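Local coordinates for S locus protein 11 (Brassica campestris, PDB 6KYW), which probably serves as the secreted, cysteine-rich pollen ligand of the S locus, a defensin-like protein that signals self-incompatibility in Brassica, at residues Glu17-Cys20 / Lys21-Tyr24. Numbering follows the deposited sequence.
Sequences EEKC and KTLY
The backbone N of Thr22 donates to Lys19 O at 3.1 Å, a nearly straight bond (161° at the hydrogen). It lies where helix 14-20 of this defensin-like, knottin-clan fold runs on into the loop before strand 29-33. One residue on, Leu23 N bonds to Cys20 O at 3.2 Å and closes a type I turn from Cys20 to Leu23; one residue back, Lys21 N makes a weak, bent bond to Glu18 O. All three link residues three apart, instead of the four-apart bonds of a regular alpha helix.

Cys20 sets off away from the residues that follow, though its CB still touches Lys21 N, and its sulfur forms a disulfide with Cys41 of strand 38-43. Leu23 packs against Phe6 of strand 5-9 and Cys43 of strand 38-43. Lys19 and Thr22 lie side by side, Lys19 NZ 3.4 Å from Thr22 CG2, a plain contact without a polar bond. Glu18 and Lys21 also run in the same direction. In Lys21, CG stands anti to the backbone N (chi1 -162°) and a kink further out, at chi3 (-48°), helps carry the ammonium back alongside Glu18 for a long salt bridge, NZ lying 3.6 Å from OE2 and 3.8 Å from OE1.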
ATOM      1  N   GLU C  17     -16.255  -7.335 -11.843  1.00 62.58           N
ATOM      2  CA  GLU C  17     -15.925  -8.577 -12.532  1.00 66.12           C
ATOM      3  C   GLU C  17     -16.644  -8.675 -13.872  1.00 67.68           C
ATOM      4  O   GLU C  17     -16.092  -9.207 -14.843  1.00 67.51           O
ATOM      5  CB  GLU C  17     -16.276  -9.775 -11.653  1.00 67.58           C
ATOM      6  CG  GLU C  17     -16.107 -11.118 -12.343  1.00 70.37           C
ATOM      7  CD  GLU C  17     -14.680 -11.623 -12.259  1.00 78.43           C
ATOM      8  OE1 GLU C  17     -14.403 -12.771 -12.677  1.00 71.01           O
ATOM      9  OE2 GLU C  17     -13.831 -10.867 -11.756  1.00 73.17           O
ATOM     10  N   GLU C  18     -17.877  -8.171 -13.948  1.00 68.37           N
ATOM     11  CA  GLU C  18     -18.557  -8.112 -15.236  1.00 70.04           C
ATOM     12  C   GLU C  18     -17.911  -7.075 -16.143  1.00 69.07           C
ATOM     13  O   GLU C  18     -17.791  -7.278 -17.355  1.00 69.05           O
ATOM     14  CB  GLU C  18     -20.046  -7.824 -15.028  1.00 70.75           C
ATOM     15  CG  GLU C  18     -20.834  -9.046 -14.543  1.00 75.94           C
ATOM     16  CD  GLU C  18     -20.220 -10.385 -15.009  1.00104.74           C
ATOM     17  OE1 GLU C  18     -19.415 -10.981 -14.249  1.00 91.93           O
ATOM     18  OE2 GLU C  18     -20.552 -10.851 -16.129  1.00 95.52           O
ATOM     19  N   LYS C  19     -17.453  -5.973 -15.567  1.00 63.82           N
ATOM     20  CA  LYS C  19     -16.760  -4.965 -16.352  1.00 64.35           C
ATOM     21  C   LYS C  19     -15.436  -5.493 -16.918  1.00 66.56           C
ATOM     22  O   LYS C  19     -15.034  -5.075 -18.006  1.00 66.62           O
ATOM     23  CB  LYS C  19     -16.551  -3.716 -15.484  1.00 65.84           C
ATOM     24  CG  LYS C  19     -15.734  -2.604 -16.124  1.00 76.26           C
ATOM     25  CD  LYS C  19     -16.605  -1.445 -16.598  1.00 79.46           C
ATOM     26  CE  LYS C  19     -15.773  -0.387 -17.344  1.00 77.65           C
ATOM     27  NZ  LYS C  19     -15.306  -0.843 -18.697  1.00 78.71           N
ATOM     28  N   CYS C  20     -14.742  -6.408 -16.220  1.00 65.79           N
ATOM     29  CA  CYS C  20     -13.497  -6.944 -16.774  1.00 61.20           C
ATOM     30  C   CYS C  20     -13.767  -7.639 -18.100  1.00 66.51           C
ATOM     31  O   CYS C  20     -12.923  -7.634 -19.009  1.00 64.87           O
ATOM     32  CB  CYS C  20     -12.836  -7.945 -15.820  1.00 56.30           C
ATOM     33  SG  CYS C  20     -12.163  -7.360 -14.242  1.00 68.82           S
ATOM     34  N   LYS C  21     -14.943  -8.256 -18.216  1.00 70.56           N
ATOM     35  CA  LYS C  21     -15.356  -9.003 -19.393  1.00 70.36           C
ATOM     36  C   LYS C  21     -15.521  -8.131 -20.632  1.00 68.86           C
ATOM     37  O   LYS C  21     -15.627  -8.681 -21.725  1.00 64.66           O
ATOM     38  CB  LYS C  21     -16.663  -9.725 -19.093  1.00 72.18           C
ATOM     39  CG  LYS C  21     -16.983 -10.846 -20.033  1.00 79.88           C
ATOM     40  CD  LYS C  21     -17.741 -11.925 -19.295  1.00 87.51           C
ATOM     41  CE  LYS C  21     -17.044 -12.243 -17.988  1.00 84.54           C
ATOM     42  NZ  LYS C  21     -17.922 -13.052 -17.114  1.00102.52           N
ATOM     43  N   THR C  22     -15.540  -6.801 -20.497  1.00 65.88           N
ATOM     44  CA  THR C  22     -15.632  -5.919 -21.659  1.00 66.45           C
ATOM     45  C   THR C  22     -14.298  -5.699 -22.363  1.00 64.41           C
ATOM     46  O   THR C  22     -14.264  -5.029 -23.399  1.00 63.00           O
ATOM     47  CB  THR C  22     -16.190  -4.540 -21.258  1.00 69.60           C
ATOM     48  OG1 THR C  22     -16.619  -3.852 -22.436  1.00 96.01           O
ATOM     49  CG2 THR C  22     -15.105  -3.660 -20.593  1.00 67.81           C
ATOM     50  N   LEU C  23     -13.188  -6.191 -21.821  1.00 61.75           N
ATOM     51  CA  LEU C  23     -11.906  -5.792 -22.382  1.00 61.80           C
ATOM     52  C   LEU C  23     -11.690  -6.387 -23.769  1.00 65.21           C
ATOM     53  O   LEU C  23     -11.201  -5.701 -24.676  1.00 68.48           O
ATOM     54  CB  LEU C  23     -10.774  -6.197 -21.442  1.00 61.70           C
ATOM     55  CG  LEU C  23     -10.583  -5.363 -20.183  1.00 60.99           C
ATOM     56  CD1 LEU C  23      -9.382  -5.922 -19.396  1.00 53.83           C
ATOM     57  CD2 LEU C  23     -10.435  -3.859 -20.512  1.00 55.72           C
ATOM     58  N   TYR C  24     -12.027  -7.664 -23.944  1.00 61.97           N
ATOM     59  CA  TYR C  24     -11.954  -8.414 -25.187  1.00 56.61           C
ATOM     60  C   TYR C  24     -13.295  -9.092 -25.418  1.00 57.66           C
ATOM     61  O   TYR C  24     -14.027  -9.370 -24.466  1.00 60.37           O
ATOM     62  CB  TYR C  24     -10.848  -9.485 -25.147  1.00 59.49           C
ATOM     63  CG  TYR C  24      -9.424  -8.959 -25.059  1.00 64.16           C
ATOM     64  CD1 TYR C  24      -8.728  -8.577 -26.201  1.00 62.41           C
ATOM     65  CD2 TYR C  24      -8.773  -8.862 -23.835  1.00 61.82           C
ATOM     66  CE1 TYR C  24      -7.444  -8.098 -26.131  1.00 63.84           C
ATOM     67  CE2 TYR C  24      -7.475  -8.385 -23.746  1.00 60.43           C
ATOM     68  CZ  TYR C  24      -6.809  -8.006 -24.901  1.00 68.35           C
ATOM     69  OH  TYR C  24      -5.509  -7.532 -24.828  1.00 61.14           O
TER